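Local coordinates for sugar ABC transporter substrate-binding protein, BlMnBP1 (Bifidobacterium animalis subsp. lactis ATCC 27673, PDB 6I5R), which binds mannobiose and probably delivers manno-oligosaccharides to the ABC transporter that imports them, at residues A[125-130]-A[358-364]. Sequence-based numbering, arbitrary orientation.
Sequences EKVIKL and PIKADDE
I128 and K360 form a single beta bridge, a small example of how two loops distant in sequence are joined through backbone groups. On one side A361 N donates to V127 O (2.9 Å), approaching from above the carbonyl plane; on the other K129 N gives I359 O a straighter bond in the carbonyl plane, 2.8 Å with 167° at the hydrogen. The same I359 oxygen also receives a CA-H...O contact from I128. K360 also opens a type I turn that runs to D363. The side chain of K129, extended beyond CG, runs past the I359 carbonyl, and its ammonium joins P358 to D363, the last residue of the turn: NZ meets P358 O at 2.8 Å, tilted from that carbonyl plane, and D363 O at a doubtfully short 2.5 Å. A methionine here would probably leave both carbonyls without this donor and let the turn move more freely. I359 sets CG2 against I128 CB (3.9 Å), while its CD1 meets L130 CD1, the two side chains crossing at about a right angle. I128 and I359 both rest on I143 of strand 139-155, so the loop following helix 121-124 and the one preceding strand 377-379 share this strand as their floor.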
loop_
_atom_site.group_PDB
_atom_site.type_symbol
_atom_site.label_atom_id
_atom_site.label_comp_id
_atom_site.label_asym_id
_atom_site.label_seq_id
_atom_site.Cartn_x
_atom_site.Cartn_y
_atom_site.Cartn_z
ATOM N N GLU A 125 -1.725 -4.265 20.242
ATOM C CA GLU A 125 -0.735 -3.201 20.101
ATOM C C GLU A 125 0.484 -3.445 20.979
ATOM O O GLU A 125 1.492 -2.753 20.818
ATOM C CB GLU A 125 -1.379 -1.842 20.399
ATOM C CG GLU A 125 -1.590 -1.524 21.845
ATOM C CD GLU A 125 -2.225 -0.149 22.060
ATOM O OE1 GLU A 125 -2.239 0.332 23.229
ATOM O OE2 GLU A 125 -2.723 0.419 21.064
ATOM N N LYS A 126 0.409 -4.392 21.913
ATOM C CA LYS A 126 1.576 -4.769 22.696
ATOM C C LYS A 126 2.540 -5.664 21.919
ATOM O O LYS A 126 3.694 -5.810 22.329
ATOM C CB LYS A 126 1.149 -5.493 23.976
ATOM C CG LYS A 126 0.164 -4.706 24.838
ATOM C CD LYS A 126 -0.179 -5.384 26.196
ATOM C CE LYS A 126 -1.219 -4.541 26.937
ATOM N NZ LYS A 126 -1.643 -5.028 28.269
ATOM N N VAL A 127 2.121 -6.249 20.801
ATOM C CA VAL A 127 2.941 -7.257 20.150
ATOM C C VAL A 127 3.073 -7.025 18.654
ATOM O O VAL A 127 3.930 -7.628 17.999
ATOM C CB VAL A 127 2.380 -8.667 20.432
ATOM C CG1 VAL A 127 2.485 -8.955 21.916
ATOM C CG2 VAL A 127 0.956 -8.781 19.964
ATOM N N ILE A 128 2.253 -6.138 18.092
ATOM C CA ILE A 128 2.451 -5.724 16.712
ATOM C C ILE A 128 2.261 -4.223 16.571
ATOM O O ILE A 128 1.552 -3.581 17.351
ATOM C CB ILE A 128 1.503 -6.445 15.726
ATOM C CG1 ILE A 128 0.059 -6.061 16.010
ATOM C CG2 ILE A 128 1.680 -7.968 15.792
ATOM C CD1 ILE A 128 -0.909 -6.677 14.996
ATOM N N LYS A 129 2.882 -3.685 15.521
ATOM C CA LYS A 129 2.613 -2.351 15.017
ATOM C C LYS A 129 1.325 -2.326 14.188
ATOM O O LYS A 129 0.879 -3.341 13.642
ATOM C CB LYS A 129 3.780 -1.872 14.153
ATOM C CG LYS A 129 5.101 -1.895 14.872
ATOM C CD LYS A 129 6.275 -1.515 13.980
ATOM C CE LYS A 129 7.573 -1.958 14.642
ATOM N NZ LYS A 129 8.796 -1.753 13.818
ATOM N N LEU A 130 0.713 -1.153 14.120
ATOM C CA LEU A 130 -0.427 -0.911 13.252
ATOM C C LEU A 130 -1.608 -1.804 13.619
ATOM O O LEU A 130 -2.361 -2.239 12.755
ATOM C CB LEU A 130 -0.037 -1.107 11.791
ATOM C CG LEU A 130 1.148 -0.237 11.395
ATOM C CD1 LEU A 130 1.672 -0.641 10.017
ATOM C CD2 LEU A 130 0.758 1.242 11.372
ATOM N N PRO A 358 9.534 -4.024 9.877
ATOM C CA PRO A 358 8.945 -5.168 10.585
ATOM C C PRO A 358 7.782 -4.741 11.457
ATOM O O PRO A 358 7.721 -3.616 11.965
ATOM C CB PRO A 358 10.091 -5.720 11.443
ATOM C CG PRO A 358 11.294 -4.934 11.147
ATOM C CD PRO A 358 10.930 -3.758 10.274
ATOM N N ILE A 359 6.847 -5.673 11.618
ATOM C CA ILE A 359 5.602 -5.416 12.318
ATOM C C ILE A 359 5.620 -5.913 13.759
ATOM O O ILE A 359 4.833 -5.410 14.578
ATOM C CB ILE A 359 4.436 -6.033 11.509
ATOM C CG1 ILE A 359 4.405 -5.355 10.140
ATOM C CG2 ILE A 359 3.119 -5.886 12.227
ATOM C CD1 ILE A 359 4.052 -3.928 10.168
ATOM N N LYS A 360 6.495 -6.858 14.107
ATOM C CA LYS A 360 6.636 -7.214 15.510
ATOM C C LYS A 360 6.900 -5.950 16.320
ATOM O O LYS A 360 7.760 -5.134 15.964
ATOM C CB LYS A 360 7.767 -8.224 15.709
ATOM C CG LYS A 360 7.844 -8.702 17.147
ATOM C CD LYS A 360 8.964 -9.714 17.374
ATOM C CE LYS A 360 8.756 -10.369 18.716
ATOM N NZ LYS A 360 9.724 -11.468 18.950
ATOM N N ALA A 361 6.133 -5.776 17.396
ATOM C CA ALA A 361 6.083 -4.489 18.082
ATOM C C ALA A 361 7.463 -4.032 18.520
ATOM O O ALA A 361 7.768 -2.837 18.470
ATOM C CB ALA A 361 5.162 -4.559 19.295
ATOM N N ASP A 362 8.319 -4.964 18.942
ATOM C CA ASP A 362 9.563 -4.607 19.612
ATOM C C ASP A 362 10.762 -4.559 18.689
ATOM O O ASP A 362 11.889 -4.562 19.183
ATOM C CB ASP A 362 9.874 -5.620 20.704
ATOM C CG ASP A 362 10.126 -7.000 20.131
ATOM O OD1 ASP A 362 11.084 -7.200 19.321
ATOM O OD2 ASP A 362 9.340 -7.908 20.448
ATOM N N ASP A 363 10.553 -4.588 17.380
ATOM C CA ASP A 363 11.624 -4.551 16.388
ATOM C C ASP A 363 11.638 -3.145 15.810
ATOM O O ASP A 363 10.716 -2.765 15.085
ATOM C CB ASP A 363 11.376 -5.585 15.294
ATOM C CG ASP A 363 12.583 -5.793 14.366
ATOM O OD1 ASP A 363 13.437 -4.888 14.194
ATOM O OD2 ASP A 363 12.650 -6.886 13.769
ATOM N N GLU A 364 12.655 -2.358 16.133
ATOM C CA GLU A 364 12.718 -1.025 15.559
ATOM C C GLU A 364 13.770 -0.937 14.456
ATOM O O GLU A 364 14.249 0.150 14.152
ATOM C CB GLU A 364 12.958 0.019 16.648
ATOM C CG GLU A 364 12.000 -0.102 17.884
ATOM C CD GLU A 364 10.546 0.373 17.671
ATOM O OE1 GLU A 364 10.239 1.159 16.741
ATOM O OE2 GLU A 364 9.677 -0.031 18.485
#